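Local coordinates for protein extracellular ligand-binding receptor (Desulfohalobium retbaense DSM 5692, PDB 5ERE) that probably senses small molecules outside the cell, binding 2-oxo-4-methylpentanoic acid in a periplasmic-binding-protein module and cytosine in a Cache-type sensor module, at residues 203-207 against 225-229; 237-241 against 290-294; 358-362 against 390-394. All blocks are in the same frame, centred on the assembly; numbering follows the deposited sequence.

How the contacts relate
Three contacts sample two modules of one receptor. Contacts 1 and 2 both fall in the periplasmic binding protein region and reach the same mixed sheet, yet their centres lie 28 Å apart; contact 3 belongs to the Cache-type sensor region, its centre 57 and 61 Å from theirs. Each is largely buried, but contact 3 also draws in the exposed Arg360 and Gly361. Chemistry follows place. Between adjacent parallel strands, contact 1 is knit by backbone and amide hydrogen bonds. Contact 2, where a helix start meets a beta turn, relies on an imidazole face and apolar methyls. Contact 3 sets an interhelical loop against a strand through a valine and a buried asparagine.

Contact 1: 203-207 against 225-229; sequences KAQLV and NGLVY
Leu206 and Val228 open a parallel strand pairing in the periplasmic binding protein fold, where strands 205-208 and 228-232 form a beta-alpha-beta crossover, with helices 215-219 and 221-224 in the connection. Packing is closest along the backbone: Val228 N donates to Leu206 O at 3.1 Å, and Val207 CA approaches Val228 O in a CH...O contact of the same length. Val207 and Val228 share one sheet face, covered by Tyr122 of helix 112-123. On the other face Leu227 crosses Leu206 at about a right angle, its CD1 3.6 Å from Leu206 CB, and Ala194 of helix 190-199 packs against Leu206.

Toward the start of the pair the contact thins out and becomes partly open to solvent. Here the polar Gln205 takes over from the leucine and valine side chains. With CG trans to the backbone N (chi1 169°) and a bend at chi2, it brings its amide over to the Gly226 carbonyl. NE2 spends its two hydrogens on two carbonyls, both near the amide plane: Leu206 O, which thereby accepts two bonds, and Gly226 O, met at 2.8 Å from above the carbonyl plane.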
loop_
_atom_site.group_PDB
_atom_site.type_symbol
_atom_site.label_atom_id
_atom_site.label_comp_id
_atom_site.label_asym_id
_atom_site.label_seq_id
_atom_site.Cartn_x
_atom_site.Cartn_y
_atom_site.Cartn_z
ATOM N N LYS A 203 9.031 -8.406 25.748
ATOM C CA LYS A 203 8.288 -9.519 25.186
ATOM C C LYS A 203 7.461 -9.082 23.964
ATOM O O LYS A 203 6.782 -9.904 23.343
ATOM C CB LYS A 203 7.367 -10.127 26.262
ATOM N N ALA A 204 7.526 -7.788 23.645
ATOM C CA ALA A 204 6.760 -7.178 22.554
ATOM C C ALA A 204 6.919 -7.885 21.184
ATOM O O ALA A 204 7.939 -8.504 20.905
ATOM C CB ALA A 204 7.156 -5.691 22.421
ATOM N N GLN A 205 5.879 -7.813 20.359
ATOM C CA GLN A 205 5.964 -8.289 18.966
ATOM C C GLN A 205 7.011 -7.467 18.225
ATOM O O GLN A 205 6.932 -6.237 18.221
ATOM C CB GLN A 205 4.608 -8.174 18.252
ATOM C CG GLN A 205 4.665 -8.384 16.734
ATOM C CD GLN A 205 4.860 -9.836 16.346
ATOM O OE1 GLN A 205 4.134 -10.713 16.827
ATOM N NE2 GLN A 205 5.835 -10.105 15.470
ATOM N N LEU A 206 8.000 -8.137 17.638
ATOM C CA LEU A 206 9.000 -7.463 16.815
ATOM C C LEU A 206 8.464 -7.234 15.395
ATOM O O LEU A 206 7.777 -8.088 14.842
ATOM C CB LEU A 206 10.288 -8.277 16.781
ATOM C CG LEU A 206 10.914 -8.552 18.145
ATOM C CD1 LEU A 206 12.218 -9.279 17.932
ATOM C CD2 LEU A 206 11.118 -7.265 18.940
ATOM N N VAL A 207 8.784 -6.070 14.832
ATOM C CA VAL A 207 8.279 -5.636 13.533
ATOM C C VAL A 207 9.418 -4.936 12.803
ATOM O O VAL A 207 10.152 -4.151 13.396
ATOM C CB VAL A 207 7.080 -4.678 13.671
ATOM C CG1 VAL A 207 6.552 -4.240 12.307
ATOM C CG2 VAL A 207 5.966 -5.308 14.526
ATOM N N ASN A 225 12.227 -15.193 15.953
ATOM C CA ASN A 225 11.097 -15.983 15.450
ATOM C C ASN A 225 9.758 -15.278 15.696
ATOM O O ASN A 225 9.489 -14.833 16.808
ATOM C CB ASN A 225 11.108 -17.377 16.097
ATOM C CG ASN A 225 9.963 -18.268 15.638
ATOM O OD1 ASN A 225 9.988 -18.820 14.538
ATOM N ND2 ASN A 225 8.978 -18.452 16.507
ATOM N N GLY A 226 8.948 -15.150 14.642
ATOM C CA GLY A 226 7.644 -14.496 14.712
ATOM C C GLY A 226 7.634 -13.035 14.275
ATOM O O GLY A 226 6.580 -12.440 14.107
ATOM N N LEU A 227 8.819 -12.455 14.134
ATOM C CA LEU A 227 8.977 -11.076 13.704
ATOM C C LEU A 227 8.280 -10.841 12.359
ATOM O O LEU A 227 8.481 -11.607 11.442
ATOM C CB LEU A 227 10.462 -10.738 13.588
ATOM C CG LEU A 227 10.803 -9.280 13.267
ATOM C CD1 LEU A 227 12.185 -9.003 13.786
ATOM C CD2 LEU A 227 10.738 -8.946 11.778
ATOM N N VAL A 228 7.454 -9.803 12.265
ATOM C CA VAL A 228 6.693 -9.524 11.040
ATOM C C VAL A 228 7.322 -8.324 10.350
ATOM O O VAL A 228 7.694 -7.383 11.009
ATOM C CB VAL A 228 5.196 -9.262 11.355
ATOM C CG1 VAL A 228 4.400 -8.869 10.099
ATOM C CG2 VAL A 228 4.564 -10.504 11.994
ATOM N N TYR A 229 7.471 -8.347 9.031
ATOM C CA TYR A 229 8.020 -7.169 8.349
ATOM C C TYR A 229 7.458 -6.990 6.941
ATOM O O TYR A 229 6.943 -7.933 6.331
ATOM C CB TYR A 229 9.549 -7.251 8.287
ATOM C CG TYR A 229 10.038 -8.462 7.558
ATOM C CD1 TYR A 229 10.042 -9.699 8.177
ATOM C CD2 TYR A 229 10.491 -8.384 6.219
ATOM C CE1 TYR A 229 10.470 -10.828 7.520
ATOM C CE2 TYR A 229 10.926 -9.496 5.568
ATOM C CZ TYR A 229 10.915 -10.727 6.214
ATOM O OH TYR A 229 11.344 -11.856 5.565
#

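Contact 2: 237-241 against 290-294; sequences DHPFM and TGALG
The imidazole of His238 is sandwiched between Pro239, its sequence neighbour, and Ala292 of the other segment. Pro239 CD sits 3.3 Å above one face, toward the rim, while Ala292 covers the opposite face. There the Ala292 methyl makes a CH-pi contact, CB standing 3.9 Å from the ring centroid and only 11° off the normal; Ala292 CA settles nearer the rim, 3.6 Å from His238 CD2. At the edge, in the ring plane, comes Phe240 CA.

The ring's rotation is fixed by a second role. His238 is the N-cap of helix 239-248, and because CG stands opposite the backbone N across the CA-CB bond (chi1 -167°), ND1 can turn back to accept from Phe240 N. That capping bond is 3.1 Å long and nearly straight (167°), although the donor is tilted from the ring plane. A bond to ND1 as acceptor implies that this nitrogen carries no proton. The same side chain thus caps the helix and presents a flat surface to the turn.

The rest of the contact is apolar. Selenomethionine Met241 bends at chi2 and chi3 to bring CE to 3.9 Å from Ala292 CB, and this same CE lies in plane at the edge of the Phe240 ring.

Ala292 belongs to the type I turn of a beta hairpin joining strands 288-291 and 296-298, closed by two Gly291-Gly294 backbone bonds. Asp261 of helix 254-271 accepts from Ala292 N and Leu293 N, and Val257 of that helix touches both Met241 and Ala292, while Phe240 reaches Ala24 and Leu27 on helix 15-32.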
loop_
_atom_site.group_PDB
_atom_site.type_symbol
_atom_site.label_atom_id
_atom_site.label_comp_id
_atom_site.label_asym_id
_atom_site.label_seq_id
_atom_site.Cartn_x
_atom_site.Cartn_y
_atom_site.Cartn_z
ATOM N N ASP A 237 11.583 -17.281 -8.585
ATOM C CA ASP A 237 11.697 -18.066 -9.805
ATOM C C ASP A 237 12.629 -17.466 -10.835
ATOM O O ASP A 237 12.956 -18.111 -11.827
ATOM C CB ASP A 237 10.314 -18.282 -10.410
ATOM C CG ASP A 237 9.447 -19.191 -9.545
ATOM O OD1 ASP A 237 10.011 -19.902 -8.677
ATOM O OD2 ASP A 237 8.209 -19.199 -9.728
ATOM N N HIS A 238 13.102 -16.255 -10.599
ATOM C CA HIS A 238 13.949 -15.615 -11.591
ATOM C C HIS A 238 15.323 -16.289 -11.622
ATOM O O HIS A 238 15.859 -16.602 -10.565
ATOM C CB HIS A 238 14.093 -14.121 -11.283
ATOM C CG HIS A 238 14.678 -13.341 -12.411
ATOM N ND1 HIS A 238 16.035 -13.268 -12.635
ATOM C CD2 HIS A 238 14.098 -12.602 -13.386
ATOM C CE1 HIS A 238 16.268 -12.529 -13.707
ATOM N NE2 HIS A 238 15.109 -12.108 -14.178
ATOM N N PRO A 239 15.896 -16.514 -12.822
ATOM C CA PRO A 239 17.214 -17.142 -12.972
ATOM C C PRO A 239 18.380 -16.500 -12.217
ATOM O O PRO A 239 19.379 -17.174 -12.006
ATOM C CB PRO A 239 17.476 -17.025 -14.479
ATOM C CG PRO A 239 16.140 -17.009 -15.074
ATOM C CD PRO A 239 15.298 -16.232 -14.145
ATOM N N PHE A 240 18.273 -15.223 -11.866
ATOM C CA PHE A 240 19.295 -14.540 -11.085
ATOM C C PHE A 240 19.468 -15.155 -9.697
ATOM O O PHE A 240 20.588 -15.309 -9.261
ATOM C CB PHE A 240 18.957 -13.060 -10.919
ATOM C CG PHE A 240 19.840 -12.344 -9.917
ATOM C CD1 PHE A 240 21.155 -12.036 -10.223
ATOM C CD2 PHE A 240 19.366 -12.025 -8.674
ATOM C CE1 PHE A 240 21.965 -11.388 -9.291
ATOM C CE2 PHE A 240 20.162 -11.369 -7.756
ATOM C CZ PHE A 240 21.460 -11.056 -8.076
HETATM N N MSE A 241 18.367 -15.489 -9.027
HETATM C CA MSE A 241 18.401 -16.101 -7.673
HETATM C C MSE A 241 19.352 -17.296 -7.651
HETATM O O MSE A 241 20.307 -17.353 -6.893
HETATM C CB MSE A 241 17.021 -16.612 -7.234
HETATM C CG MSE A 241 15.892 -15.683 -7.417
HETATM SE SE MSE A 241 16.214 -14.113 -6.391
HETATM C CE MSE A 241 15.886 -13.008 -7.937
ATOM N N THR A 290 10.300 -5.547 -16.419
ATOM C CA THR A 290 10.072 -6.797 -15.750
ATOM C C THR A 290 11.420 -7.465 -15.635
ATOM O O THR A 290 12.202 -7.474 -16.562
ATOM C CB THR A 290 9.043 -7.648 -16.498
ATOM O OG1 THR A 290 7.764 -6.990 -16.410
ATOM C CG2 THR A 290 8.928 -9.024 -15.879
ATOM N N GLY A 291 11.723 -7.945 -14.438
ATOM C CA GLY A 291 13.061 -8.399 -14.136
ATOM C C GLY A 291 13.037 -9.126 -12.804
ATOM O O GLY A 291 12.008 -9.632 -12.382
ATOM N N ALA A 292 14.180 -9.169 -12.145
ATOM C CA ALA A 292 14.313 -9.970 -10.953
ATOM C C ALA A 292 13.441 -9.440 -9.827
ATOM O O ALA A 292 12.952 -10.240 -8.991
ATOM C CB ALA A 292 15.771 -10.048 -10.521
ATOM N N LEU A 293 13.189 -8.120 -9.820
ATOM C CA LEU A 293 12.313 -7.506 -8.808
ATOM C C LEU A 293 10.856 -7.660 -9.157
ATOM O O LEU A 293 10.002 -7.102 -8.489
ATOM C CB LEU A 293 12.569 -6.010 -8.676
ATOM C CG LEU A 293 13.798 -5.464 -7.994
ATOM C CD1 LEU A 293 13.951 -3.939 -8.385
ATOM C CD2 LEU A 293 13.590 -5.624 -6.489
ATOM N N GLY A 294 10.577 -8.322 -10.273
ATOM C CA GLY A 294 9.209 -8.440 -10.730
ATOM C C GLY A 294 8.899 -7.296 -11.681
ATOM O O GLY A 294 9.794 -6.759 -12.312
#

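Contact 3: 358-362 against 390-394; sequences GLRGD and IVNVA
A classic beta bulge in the Cache-type sensor module, where Val391 and Asn392 both face Thr383 of the adjoining strand, presents two successive side chains to the loop 358-362. With Val391 CG1 anti to the carbonyl carbon (chi1 -61°), CG2 falls between the backbone N and the carbonyl carbon and packs against Leu359 CB at 3.7 Å. CG1 lies over one face of the Arg360 guanidinium, offset toward its rim and 3.7 Å from Arg360 NH1. The arginine bends at chi3 and crosses the valine at about a right angle.

This loop joins helix 324-357 to helix 362-374, with Gly361 as N-cap of the second, and the bulged strand 390-394 pairs antiparallel with strand 378-385. Asn392 fills the inner side, its CB in van der Waals contact with Leu359 O (3.4 Å), whose hydrogen bond comes from Thr383 OG1. Its buried amide is engaged at both ends: ND2 bonds to Ser365 OG, and OD1 accepts from Val393 N at 2.9 Å, a bent bond (134°) with the donor above the carbonyl plane. A leucine here would probably deprive Ser365 OG and Val393 N of their amide partners and leave Leu359 O and Gly361 O beside an apolar group. The asparagine side chain lies about 11 Å from the bound cytosine.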
loop_
_atom_site.group_PDB
_atom_site.type_symbol
_atom_site.label_atom_id
_atom_site.label_comp_id
_atom_site.label_asym_id
_atom_site.label_seq_id
_atom_site.Cartn_x
_atom_site.Cartn_y
_atom_site.Cartn_z
ATOM N N GLY A 358 -43.036 16.899 6.474
ATOM C CA GLY A 358 -43.480 16.377 5.192
ATOM C C GLY A 358 -42.271 16.186 4.300
ATOM O O GLY A 358 -41.145 16.341 4.749
ATOM N N LEU A 359 -42.507 15.862 3.041
ATOM C CA LEU A 359 -41.442 15.496 2.105
ATOM C C LEU A 359 -41.108 16.603 1.103
ATOM O O LEU A 359 -40.037 16.580 0.490
ATOM C CB LEU A 359 -41.831 14.250 1.314
ATOM C CG LEU A 359 -42.177 12.955 2.060
ATOM C CD1 LEU A 359 -42.383 11.823 1.048
ATOM C CD2 LEU A 359 -41.105 12.573 3.078
ATOM N N ARG A 360 -42.042 17.538 0.915
ATOM C CA ARG A 360 -41.845 18.675 0.015
ATOM C C ARG A 360 -41.561 19.959 0.797
ATOM O O ARG A 360 -41.913 20.074 1.980
ATOM C CB ARG A 360 -43.076 18.875 -0.872
ATOM C CG ARG A 360 -43.413 17.697 -1.779
ATOM C CD ARG A 360 -44.685 18.004 -2.575
ATOM N NE ARG A 360 -44.527 17.801 -4.019
ATOM C CZ ARG A 360 -45.137 16.856 -4.745
ATOM N NH1 ARG A 360 -45.980 15.975 -4.197
ATOM N NH2 ARG A 360 -44.898 16.793 -6.049
ATOM N N GLY A 361 -40.911 20.919 0.137
ATOM C CA GLY A 361 -40.735 22.248 0.701
ATOM C C GLY A 361 -39.449 22.533 1.452
ATOM O O GLY A 361 -38.582 21.674 1.612
ATOM N N ASP A 362 -39.336 23.764 1.942
ATOM C CA ASP A 362 -38.071 24.274 2.437
ATOM C C ASP A 362 -37.582 23.570 3.694
ATOM O O ASP A 362 -36.377 23.375 3.855
ATOM C CB ASP A 362 -38.182 25.792 2.712
ATOM C CG ASP A 362 -38.511 26.591 1.459
ATOM O OD1 ASP A 362 -38.420 26.030 0.346
ATOM O OD2 ASP A 362 -38.859 27.783 1.579
ATOM N N ILE A 390 -40.362 10.747 -6.882
ATOM C CA ILE A 390 -39.402 11.634 -6.255
ATOM C C ILE A 390 -39.989 13.038 -6.202
ATOM O O ILE A 390 -40.380 13.578 -7.234
ATOM C CB ILE A 390 -38.065 11.656 -7.008
ATOM C CG1 ILE A 390 -37.447 10.247 -7.011
ATOM C CG2 ILE A 390 -37.122 12.639 -6.347
ATOM C CD1 ILE A 390 -36.155 10.131 -7.784
ATOM N N VAL A 391 -40.043 13.610 -4.995
ATOM C CA VAL A 391 -40.695 14.892 -4.764
ATOM C C VAL A 391 -39.743 15.948 -4.212
ATOM O O VAL A 391 -40.127 17.090 -4.074
ATOM C CB VAL A 391 -41.897 14.752 -3.789
ATOM C CG1 VAL A 391 -42.949 13.814 -4.376
ATOM C CG2 VAL A 391 -41.450 14.274 -2.403
ATOM N N ASN A 392 -38.510 15.569 -3.890
ATOM C CA ASN A 392 -37.529 16.542 -3.447
ATOM C C ASN A 392 -36.130 15.920 -3.546
ATOM O O ASN A 392 -36.000 14.700 -3.579
ATOM C CB ASN A 392 -37.862 17.032 -2.021
ATOM C CG ASN A 392 -37.235 18.394 -1.693
ATOM O OD1 ASN A 392 -36.551 18.980 -2.516
ATOM N ND2 ASN A 392 -37.488 18.901 -0.478
ATOM N N VAL A 393 -35.100 16.758 -3.647
ATOM C CA VAL A 393 -33.721 16.297 -3.792
ATOM C C VAL A 393 -32.729 17.347 -3.319
ATOM O O VAL A 393 -32.950 18.532 -3.510
ATOM C CB VAL A 393 -33.390 15.946 -5.261
ATOM C CG1 VAL A 393 -33.540 17.176 -6.179
ATOM C CG2 VAL A 393 -31.974 15.351 -5.385
ATOM N N ALA A 394 -31.640 16.889 -2.713
ATOM C CA ALA A 394 -30.454 17.678 -2.507
ATOM C C ALA A 394 -29.244 16.873 -2.954
ATOM O O ALA A 394 -29.184 15.680 -2.701
ATOM C CB ALA A 394 -30.309 18.085 -1.031
#